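Local coordinates for putative cell adhesion protein (Parabacteroides distasonis, PDB 3LIU) that probably serves as a fimbrillin of the FimA/Mfa1 family, a building block of surface pili thought to help the bacterium adhere, at residues 251-257 with 373-377; 43-48 with 59-64; 172-178 with 354-360. All coordinates share one frame; numbering follows the deposited sequence. Where two conformers were deposited one is given.

Contact 1 of 3, residues 251-257 with 373-377; sequences IDEGSYK and IPYDP
Ser255 and Asp376 form the main polar link between the loops. Asp376 OD1 accepts twice: from Ser255 OG at 2.6 Å, nearly along the C-O direction, and from Ser255 N at 2.8 Å, above the carboxylate plane. The serine OG, set between backbone N and carbonyl carbon (chi1 67°), suits this double grip. A type I turn, Gly254 to Lys257, presents the N-H of Ser255 and of Tyr256 to the other loop; Tyr256 N donates to Tyr375 O over 2.9 Å. Gly254 CA lies against both Tyr375 O and Asp376 OD2, where a CB would clash.

The bent chain of Lys257 crosses one face of the Tyr375 ring, with CB 3.7 Å from the centroid in a CH-pi contact, while Pro374 CG covers the opposite face. NZ of Lys257 then reaches Asp252 O at 2.6 Å. The Tyr256 ring meets Pro377, its CZ 3.5 Å from Pro377 CD.

Waters join Ile251 O to Tyr375 N, Glu253 O to Asp376 OD2, and Asp252 OD1, to which Phe244 N also donates, to Tyr375 OH.

The loop between strands 238-240 and 262-263 meets the one linking strands 358-366 and 383-391, with Tyr375 resting on strand 193-213 and Tyr256 on strand 326-336.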
loop_
_atom_site.group_PDB
_atom_site.type_symbol
_atom_site.label_atom_id
_atom_site.label_comp_id
_atom_site.label_asym_id
_atom_site.label_seq_id
_atom_site.Cartn_x
_atom_site.Cartn_y
_atom_site.Cartn_z
ATOM N N ILE A 251 5.423 8.977 -25.903
ATOM C CA ILE A 251 4.466 9.435 -24.933
ATOM C C ILE A 251 4.396 8.568 -23.676
ATOM O O ILE A 251 3.537 8.819 -22.817
ATOM C CB ILE A 251 3.101 9.667 -25.590
ATOM C CG1 ILE A 251 2.444 8.373 -26.005
ATOM C CG2 ILE A 251 3.252 10.600 -26.832
ATOM C CD1 ILE A 251 0.956 8.560 -26.325
ATOM N N ASP A 252 5.287 7.571 -23.545
ATOM C CA ASP A 252 5.320 6.726 -22.332
ATOM C C ASP A 252 6.011 7.376 -21.138
ATOM O O ASP A 252 6.036 6.809 -20.048
ATOM C CB ASP A 252 5.959 5.346 -22.596
ATOM C CG ASP A 252 5.595 4.330 -21.516
ATOM O OD1 ASP A 252 4.384 4.184 -21.270
ATOM O OD2 ASP A 252 6.506 3.684 -20.918
ATOM N N GLU A 253 6.561 8.554 -21.380
ATOM C CA GLU A 253 7.276 9.350 -20.401
ATOM C C GLU A 253 6.809 10.789 -20.649
ATOM O O GLU A 253 6.324 11.105 -21.755
ATOM C CB GLU A 253 8.782 9.191 -20.650
ATOM C CG GLU A 253 9.713 9.655 -19.542
ATOM C CD GLU A 253 11.076 8.975 -19.596
ATOM O OE1 GLU A 253 11.268 8.151 -20.508
ATOM O OE2 GLU A 253 11.936 9.250 -18.724
ATOM N N GLY A 254 6.961 11.654 -19.648
ATOM C CA GLY A 254 6.733 13.086 -19.788
ATOM C C GLY A 254 7.168 13.848 -18.544
ATOM O O GLY A 254 7.842 13.306 -17.674
ATOM N N SER A 255 6.780 15.110 -18.423
ATOM C CA SER A 255 7.111 15.882 -17.189
ATOM C C SER A 255 6.493 15.256 -15.909
ATOM O O SER A 255 7.024 15.399 -14.811
ATOM C CB SER A 255 6.692 17.356 -17.332
ATOM O OG SER A 255 5.279 17.481 -17.388
ATOM N N TYR A 256 5.416 14.504 -16.070
ATOM C CA TYR A 256 4.724 13.924 -14.953
ATOM C C TYR A 256 5.221 12.527 -14.501
ATOM O O TYR A 256 4.883 12.076 -13.412
ATOM C CB TYR A 256 3.247 13.838 -15.295
ATOM C CG TYR A 256 2.467 15.151 -15.349
ATOM C CD1 TYR A 256 2.998 16.343 -14.886
ATOM C CD2 TYR A 256 1.144 15.159 -15.797
ATOM C CE1 TYR A 256 2.241 17.510 -14.879
ATOM C CE2 TYR A 256 0.382 16.334 -15.808
ATOM C CZ TYR A 256 0.925 17.488 -15.331
ATOM O OH TYR A 256 0.190 18.650 -15.316
ATOM N N LYS A 257 6.000 11.840 -15.337
ATOM C CA LYS A 257 6.259 10.418 -15.148
ATOM C C LYS A 257 7.510 10.078 -15.927
ATOM O O LYS A 257 7.525 10.214 -17.177
ATOM C CB LYS A 257 5.056 9.605 -15.656
ATOM C CG LYS A 257 5.134 8.101 -15.560
ATOM C CD LYS A 257 5.879 7.431 -16.686
ATOM C CE LYS A 257 5.588 5.937 -16.747
ATOM N NZ LYS A 257 6.294 5.273 -17.928
ATOM N N ILE A 373 -2.445 13.346 -24.044
ATOM C CA ILE A 373 -1.397 12.427 -23.624
ATOM C C ILE A 373 -1.342 12.366 -22.071
ATOM O O ILE A 373 -1.747 13.327 -21.373
ATOM C CB ILE A 373 -0.050 12.748 -24.325
ATOM C CG1 ILE A 373 0.522 14.106 -23.866
ATOM C CG2 ILE A 373 -0.233 12.779 -25.927
ATOM C CD1 ILE A 373 1.887 14.438 -24.487
ATOM N N PRO A 374 -0.931 11.209 -21.526
ATOM C CA PRO A 374 -1.087 11.007 -20.098
ATOM C C PRO A 374 -0.091 11.710 -19.213
ATOM O O PRO A 374 -0.432 12.071 -18.091
ATOM C CB PRO A 374 -0.959 9.483 -19.946
ATOM C CG PRO A 374 -0.120 9.053 -21.150
ATOM C CD PRO A 374 -0.635 9.941 -22.231
ATOM N N TYR A 375 1.132 11.925 -19.670
ATOM C CA TYR A 375 2.187 12.342 -18.744
ATOM C C TYR A 375 2.687 13.751 -18.962
ATOM O O TYR A 375 3.741 14.122 -18.461
ATOM C CB TYR A 375 3.334 11.359 -18.833
ATOM C CG TYR A 375 2.923 9.926 -18.537
ATOM C CD1 TYR A 375 2.045 9.629 -17.497
ATOM C CD2 TYR A 375 3.409 8.876 -19.294
ATOM C CE1 TYR A 375 1.688 8.335 -17.197
ATOM C CE2 TYR A 375 3.049 7.563 -19.008
ATOM C CZ TYR A 375 2.201 7.296 -17.946
ATOM O OH TYR A 375 1.852 6.011 -17.634
ATOM N N ASP A 376 1.938 14.533 -19.719
ATOM C CA ASP A 376 2.153 16.000 -19.801
ATOM C C ASP A 376 0.803 16.689 -19.954
ATOM O O ASP A 376 -0.124 16.105 -20.514
ATOM C CB ASP A 376 3.003 16.379 -21.011
ATOM C CG ASP A 376 4.481 16.178 -20.775
ATOM O OD1 ASP A 376 5.055 16.780 -19.850
ATOM O OD2 ASP A 376 5.075 15.386 -21.509
ATOM N N PRO A 377 0.671 17.931 -19.452
ATOM C CA PRO A 377 -0.588 18.655 -19.649
ATOM C C PRO A 377 -0.547 19.394 -20.986
ATOM O O PRO A 377 0.515 19.533 -21.568
ATOM C CB PRO A 377 -0.577 19.668 -18.496
ATOM C CG PRO A 377 0.888 19.997 -18.360
ATOM C CD PRO A 377 1.563 18.652 -18.532
HETATM O O HOH W 1 2.325 11.282 -22.248
HETATM O O HOH W 2 3.298 4.058 -18.820
HETATM O O HOH W 3 4.588 12.868 -22.798
#

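Contact 2 of 3, residues 43-48 with 59-64; sequences VNTLTV and IYTKDA
Thr47 and Thr61 face each other across a non-hydrogen-bonded pair, and their hydroxyls meet, OG1 to OG1, at 2.6 Å; either could donate. In both residues OG1 is anti to the carbonyl carbon (chi1 -58° in Thr47, -63° in Thr61), which turns the two oxygens toward each other across the strands. Thr47 CG2 lies 4.0 Å from Ile59 CG2. Branching at CB suits threonine to an extended strand, and its hydroxyl gives this face a polar link.

The other face is apolar where Val48 and Tyr60 lie side by side, pointing the same way. Val48 CB sits over the rim of one face of the Tyr60 ring, 4.0 Å from its centroid, and Val48 CG1 reaches Tyr60 OH at 3.5 Å. Tyr60 CG stands between its own backbone N and carbonyl carbon (chi1 55°), which brings the ring across to the neighbouring valine. Further along, Ala64 CB touches both Val43 CG1, at 3.8 Å, and Leu46 CG, at 4.2 Å.

These side chains are set by a beta hairpin, strands 45-52 and 57-66, within the FimA family region. Leu46 with Lys62 and Val48 with Tyr60 are its hydrogen-bonded pairs, each joined by two N-H to O bonds; Leu46 N to Lys62 O measures 2.9 Å. Past the last paired residues, Ala64 N donates to Asn44 O over 3.0 Å, almost straight at the hydrogen but from above the carbonyl plane.

Outside the hairpin, helix 94-101 lies on the threonine face, with Gln97 touching both hydroxyl-bearing residues. Strand 82-90 pairs with strand 45-52 and packs on Leu46 and Val48, while strand 71-80 flanks Tyr60 and its Gln77 takes the ammonium of Lys62.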
loop_
_atom_site.group_PDB
_atom_site.type_symbol
_atom_site.label_atom_id
_atom_site.label_comp_id
_atom_site.label_asym_id
_atom_site.label_seq_id
_atom_site.Cartn_x
_atom_site.Cartn_y
_atom_site.Cartn_z
ATOM N N VAL A 43 -6.327 -13.066 7.203
ATOM C CA VAL A 43 -5.059 -13.525 7.720
ATOM C C VAL A 43 -5.021 -14.998 7.484
ATOM O O VAL A 43 -5.671 -15.766 8.177
ATOM C CB VAL A 43 -4.938 -13.199 9.202
ATOM C CG1 VAL A 43 -3.712 -13.850 9.799
ATOM C CG2 VAL A 43 -4.955 -11.643 9.370
ATOM N N ASN A 44 -4.286 -15.412 6.472
ATOM C CA ASN A 44 -4.244 -16.835 6.092
ATOM C C ASN A 44 -3.036 -17.560 6.680
ATOM O O ASN A 44 -3.125 -18.673 7.170
ATOM C CB ASN A 44 -4.179 -16.900 4.575
ATOM C CG ASN A 44 -5.358 -16.265 3.940
ATOM O OD1 ASN A 44 -6.479 -16.490 4.370
ATOM N ND2 ASN A 44 -5.130 -15.477 2.896
ATOM N N THR A 45 -1.885 -16.905 6.633
ATOM C CA THR A 45 -0.655 -17.483 7.176
ATOM C C THR A 45 -0.034 -16.446 8.078
ATOM O O THR A 45 -0.217 -15.243 7.852
ATOM C CB THR A 45 0.388 -17.871 6.081
ATOM O OG1 THR A 45 0.823 -16.694 5.387
ATOM C CG2 THR A 45 -0.155 -18.910 5.074
ATOM N N LEU A 46 0.701 -16.923 9.077
ATOM C CA LEU A 46 1.566 -16.081 9.904
ATOM C C LEU A 46 3.002 -16.589 9.885
ATOM O O LEU A 46 3.273 -17.787 10.122
ATOM C CB LEU A 46 1.075 -16.027 11.346
ATOM C CG LEU A 46 -0.271 -15.312 11.466
ATOM C CD1 LEU A 46 -0.784 -15.483 12.891
ATOM C CD2 LEU A 46 -0.144 -13.844 11.141
ATOM N N THR A 47 3.918 -15.671 9.591
ATOM C CA THR A 47 5.351 -15.927 9.724
ATOM C C THR A 47 5.839 -15.168 10.923
ATOM O O THR A 47 5.640 -13.963 11.011
ATOM C CB THR A 47 6.131 -15.469 8.478
ATOM O OG1 THR A 47 5.619 -16.148 7.331
ATOM C CG2 THR A 47 7.614 -15.783 8.616
ATOM N N VAL A 48 6.475 -15.872 11.844
ATOM C CA VAL A 48 6.949 -15.318 13.107
ATOM C C VAL A 48 8.476 -15.429 13.142
ATOM O O VAL A 48 9.060 -16.496 12.887
ATOM C CB VAL A 48 6.326 -16.069 14.292
ATOM C CG1 VAL A 48 6.828 -15.514 15.631
ATOM C CG2 VAL A 48 4.768 -16.032 14.213
ATOM N N ILE A 59 12.657 -18.846 13.126
ATOM C CA ILE A 59 11.633 -18.283 12.222
ATOM C C ILE A 59 10.803 -19.398 11.634
ATOM O O ILE A 59 11.356 -20.408 11.213
ATOM C CB ILE A 59 12.248 -17.510 11.038
ATOM C CG1 ILE A 59 13.188 -16.395 11.548
ATOM C CG2 ILE A 59 11.118 -16.932 10.114
ATOM C CD1 ILE A 59 14.621 -16.579 11.241
ATOM N N TYR A 60 9.485 -19.227 11.611
ATOM C CA TYR A 60 8.587 -20.255 11.118
ATOM C C TYR A 60 7.329 -19.662 10.543
ATOM O O TYR A 60 6.947 -18.534 10.876
ATOM C CB TYR A 60 8.203 -21.236 12.224
ATOM C CG TYR A 60 7.608 -20.576 13.438
ATOM C CD1 TYR A 60 8.423 -19.969 14.378
ATOM C CD2 TYR A 60 6.235 -20.572 13.665
ATOM C CE1 TYR A 60 7.891 -19.370 15.530
ATOM C CE2 TYR A 60 5.694 -19.962 14.820
ATOM C CZ TYR A 60 6.548 -19.350 15.725
ATOM O OH TYR A 60 6.084 -18.743 16.854
ATOM N N THR A 61 6.656 -20.450 9.714
ATOM C CA THR A 61 5.385 -20.046 9.088
ATOM C C THR A 61 4.356 -21.154 9.273
ATOM O O THR A 61 4.652 -22.326 9.039
ATOM C CB THR A 61 5.521 -19.724 7.581
ATOM O OG1 THR A 61 6.399 -18.614 7.395
ATOM C CG2 THR A 61 4.126 -19.321 6.950
ATOM N N LYS A 62 3.169 -20.774 9.707
ATOM C CA LYS A 62 2.059 -21.685 9.923
ATOM C C LYS A 62 0.782 -21.036 9.443
ATOM O O LYS A 62 0.691 -19.809 9.251
ATOM C CB LYS A 62 1.891 -22.045 11.410
ATOM C CG LYS A 62 3.148 -22.726 11.999
ATOM C CD LYS A 62 3.008 -23.193 13.423
ATOM C CE LYS A 62 4.175 -24.156 13.769
ATOM N NZ LYS A 62 4.441 -24.183 15.227
ATOM N N ASP A 63 -0.202 -21.877 9.198
ATOM C CA ASP A 63 -1.533 -21.386 8.853
ATOM C C ASP A 63 -2.108 -20.806 10.117
ATOM O O ASP A 63 -1.889 -21.353 11.240
ATOM C CB ASP A 63 -2.415 -22.522 8.290
ATOM C CG ASP A 63 -2.023 -22.899 6.877
ATOM O OD1 ASP A 63 -1.252 -22.160 6.232
ATOM O OD2 ASP A 63 -2.477 -23.941 6.397
ATOM N N ALA A 64 -2.798 -19.682 9.954
ATOM C CA ALA A 64 -3.427 -19.000 11.080
ATOM C C ALA A 64 -4.685 -19.804 11.449
ATOM O O ALA A 64 -5.461 -20.145 10.574
ATOM C CB ALA A 64 -3.782 -17.560 10.710
#

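Contact 3 of 3, residues 172-178 with 354-360; sequences VRDVASI and VQRNYKY
Arg356 NH2 is gripped by two oxygens of the facing segment: Val172 O at 3.0 Å, met from above the carbonyl plane, and Asp174 OD1 at 3.1 Å in a salt bridge. Arg356 NE donates almost straight to Arg173 O over 3.2 Å, with that oxygen in the guanidinium plane. A bend at chi3 (-74°) carries the guanidinium back along the other chain, and Val172 CB lies over one face. Gly221 O takes NH1, and Ser128 OG also bonds Asp174 OD1. A leucine in place of Arg356 would probably leave the buried Asp174 without its charged mate and deprive three backbone carbonyls of a donor.

The side chain of Asn357 acts as acceptor: its OD1 receives Arg173 NH1 at 3.0 Å on a lone pair, the amide and guanidinium nearly coplanar. Arg173 also meets Asp40 in a salt bridge. The Asn357 backbone has positive phi, a conformation asparagine tolerates well, and its N donates to Val175 O over 2.8 Å.

Further along, the segments become parallel neighbours, strand 172-185 beside strand 358-366, with Ser177 paired to Lys359 and Ile178 to Tyr360. Ser177 bonds the residues flanking Lys359, its N to Tyr358 O and its O to Tyr360 N. Compact Ala176 has its CB 4.0 Å from Tyr360 CE1 and touches Val354 CG1; Tyr360 OH accepts from Gln355 N and also bonds Tyr353 O. Strand 282-284 packs against Ile178 and Val354.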
loop_
_atom_site.group_PDB
_atom_site.type_symbol
_atom_site.label_atom_id
_atom_site.label_comp_id
_atom_site.label_asym_id
_atom_site.label_seq_id
_atom_site.Cartn_x
_atom_site.Cartn_y
_atom_site.Cartn_z
ATOM N N VAL A 172 -0.601 -4.359 10.906
ATOM C CA VAL A 172 -0.869 -3.244 10.030
ATOM C C VAL A 172 -0.521 -3.599 8.603
ATOM O O VAL A 172 0.565 -4.089 8.337
ATOM C CB VAL A 172 -0.099 -1.982 10.452
ATOM C CG1 VAL A 172 -0.428 -0.809 9.480
ATOM C CG2 VAL A 172 -0.447 -1.628 11.876
ATOM N N ARG A 173 -1.443 -3.335 7.685
ATOM C CA ARG A 173 -1.222 -3.675 6.274
ATOM C C ARG A 173 0.022 -2.984 5.733
ATOM O O ARG A 173 0.368 -1.901 6.161
ATOM C CB ARG A 173 -2.413 -3.295 5.409
ATOM C CG ARG A 173 -3.694 -4.059 5.691
ATOM C CD ARG A 173 -4.808 -3.584 4.745
ATOM N NE ARG A 173 -6.134 -4.139 5.059
ATOM C CZ ARG A 173 -6.947 -3.716 6.039
ATOM N NH1 ARG A 173 -6.589 -2.757 6.847
ATOM N NH2 ARG A 173 -8.143 -4.276 6.221
ATOM N N ASP A 174 0.668 -3.633 4.772
ATOM C CA ASP A 174 1.846 -3.110 4.127
ATOM C C ASP A 174 1.463 -2.361 2.817
ATOM O O ASP A 174 2.331 -1.823 2.153
ATOM C CB ASP A 174 2.835 -4.255 3.824
ATOM C CG ASP A 174 3.640 -4.730 5.061
ATOM O OD1 ASP A 174 3.417 -4.278 6.203
ATOM O OD2 ASP A 174 4.550 -5.581 4.869
ATOM N N VAL A 175 0.176 -2.332 2.438
ATOM C CA VAL A 175 -0.263 -1.649 1.241
ATOM C C VAL A 175 -1.191 -0.466 1.636
ATOM O O VAL A 175 -1.696 -0.415 2.762
ATOM C CB VAL A 175 -1.017 -2.583 0.234
ATOM C CG1 VAL A 175 -0.075 -3.598 -0.423
ATOM C CG2 VAL A 175 -2.173 -3.288 0.920
ATOM N N ALA A 176 -1.405 0.440 0.685
ATOM C CA ALA A 176 -2.418 1.520 0.735
ATOM C C ALA A 176 -3.449 1.220 -0.330
ATOM O O ALA A 176 -3.158 0.479 -1.289
ATOM C CB ALA A 176 -1.778 2.936 0.470
ATOM N N SER A 177 -4.649 1.809 -0.176
ATOM C CA SER A 177 -5.733 1.620 -1.122
ATOM C C SER A 177 -6.014 2.944 -1.780
ATOM O O SER A 177 -6.141 3.947 -1.073
ATOM C CB SER A 177 -6.986 1.171 -0.389
ATOM O OG SER A 177 -8.128 1.281 -1.238
ATOM N N ILE A 178 -6.063 2.980 -3.117
ATOM C CA ILE A 178 -6.345 4.219 -3.821
ATOM C C ILE A 178 -7.565 4.010 -4.701
ATOM O O ILE A 178 -7.642 3.029 -5.476
ATOM C CB ILE A 178 -5.134 4.725 -4.684
ATOM C CG1 ILE A 178 -3.918 4.989 -3.812
ATOM C CG2 ILE A 178 -5.491 6.005 -5.447
ATOM C CD1 ILE A 178 -2.596 5.356 -4.597
ATOM N N VAL A 354 1.731 8.779 -0.223
ATOM C CA VAL A 354 1.154 7.450 -0.098
ATOM C C VAL A 354 1.804 6.665 1.027
ATOM O O VAL A 354 2.963 6.274 0.938
ATOM C CB VAL A 354 1.248 6.657 -1.439
ATOM C CG1 VAL A 354 0.618 5.273 -1.313
ATOM C CG2 VAL A 354 0.614 7.466 -2.584
ATOM N N GLN A 355 1.023 6.427 2.087
ATOM C CA GLN A 355 1.510 5.753 3.267
ATOM C C GLN A 355 0.619 4.551 3.528
ATOM O O GLN A 355 -0.546 4.532 3.126
ATOM C CB GLN A 355 1.525 6.681 4.464
ATOM C CG GLN A 355 2.366 7.909 4.266
ATOM C CD GLN A 355 2.347 8.813 5.514
ATOM O OE1 GLN A 355 2.262 8.323 6.617
ATOM N NE2 GLN A 355 2.412 10.116 5.324
ATOM N N ARG A 356 1.187 3.580 4.229
ATOM C CA ARG A 356 0.580 2.257 4.395
ATOM C C ARG A 356 -0.730 2.308 5.216
ATOM O O ARG A 356 -0.881 3.120 6.120
ATOM C CB ARG A 356 1.577 1.338 5.094
ATOM C CG ARG A 356 1.797 1.734 6.589
ATOM C CD ARG A 356 3.014 1.068 7.230
ATOM N NE ARG A 356 2.750 -0.314 7.499
ATOM C CZ ARG A 356 3.392 -1.067 8.406
ATOM N NH1 ARG A 356 4.392 -0.595 9.130
ATOM N NH2 ARG A 356 3.018 -2.338 8.570
ATOM N N ASN A 357 -1.640 1.407 4.872
ATOM C CA ASN A 357 -2.830 1.108 5.665
ATOM C C ASN A 357 -3.814 2.282 5.781
ATOM O O ASN A 357 -4.494 2.427 6.789
ATOM C CB ASN A 357 -2.433 0.598 7.052
ATOM C CG ASN A 357 -3.529 -0.262 7.680
ATOM O OD1 ASN A 357 -4.115 -1.115 7.026
ATOM N ND2 ASN A 357 -3.799 -0.036 8.937
ATOM N N TYR A 358 -3.832 3.121 4.747
ATOM C CA TYR A 358 -4.812 4.179 4.567
ATOM C C TYR A 358 -5.544 3.965 3.281
ATOM O O TYR A 358 -5.009 3.409 2.337
ATOM C CB TYR A 358 -4.149 5.562 4.490
ATOM C CG TYR A 358 -3.552 6.052 5.790
ATOM C CD1 TYR A 358 -4.362 6.504 6.829
ATOM C CD2 TYR A 358 -2.185 6.040 5.986
ATOM C CE1 TYR A 358 -3.798 6.969 8.020
ATOM C CE2 TYR A 358 -1.621 6.456 7.174
ATOM C CZ TYR A 358 -2.430 6.945 8.178
ATOM O OH TYR A 358 -1.852 7.377 9.334
ATOM N N LYS A 359 -6.788 4.424 3.253
ATOM C CA LYS A 359 -7.592 4.434 2.065
ATOM C C LYS A 359 -7.617 5.876 1.594
ATOM O O LYS A 359 -7.864 6.791 2.388
ATOM C CB LYS A 359 -9.003 4.005 2.361
ATOM C CG LYS A 359 -9.164 2.563 2.673
ATOM C CD LYS A 359 -10.570 2.146 2.325
ATOM C CE LYS A 359 -10.734 0.686 2.476
ATOM N NZ LYS A 359 -11.928 0.172 1.752
ATOM N N TYR A 360 -7.330 6.055 0.311
ATOM C CA TYR A 360 -7.335 7.334 -0.361
ATOM C C TYR A 360 -8.571 7.382 -1.257
ATOM O O TYR A 360 -8.773 6.493 -2.121
ATOM C CB TYR A 360 -6.063 7.484 -1.193
ATOM C CG TYR A 360 -4.843 7.641 -0.372
ATOM C CD1 TYR A 360 -4.248 6.542 0.234
ATOM C CD2 TYR A 360 -4.249 8.884 -0.196
ATOM C CE1 TYR A 360 -3.098 6.688 1.005
ATOM C CE2 TYR A 360 -3.109 9.032 0.571
ATOM C CZ TYR A 360 -2.552 7.954 1.191
ATOM O OH TYR A 360 -1.420 8.126 1.965
HETATM O O HOH W 4 -9.483 3.592 -1.239
#

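Contact 3 is the core of the set, buried near the centre of the chain, whereas contacts 1 and 2 are only partly buried and lie on opposite sides of that centre, their own centres about 42 Å apart. No two touch; contacts 2 and 3 come nearest, at about 9 Å between atoms, and reach the same network of paired strands. Contacts 1 and 3 alternate along the chain, and the loop of residues 373-377 follows the strand that contact 3 enters. The chemistry tracks place: loops joined by a carboxylate, waters and aromatic packing in contact 1, antiparallel pairing of near neighbours in contact 2, and buried charges beside parallel strands in contact 3.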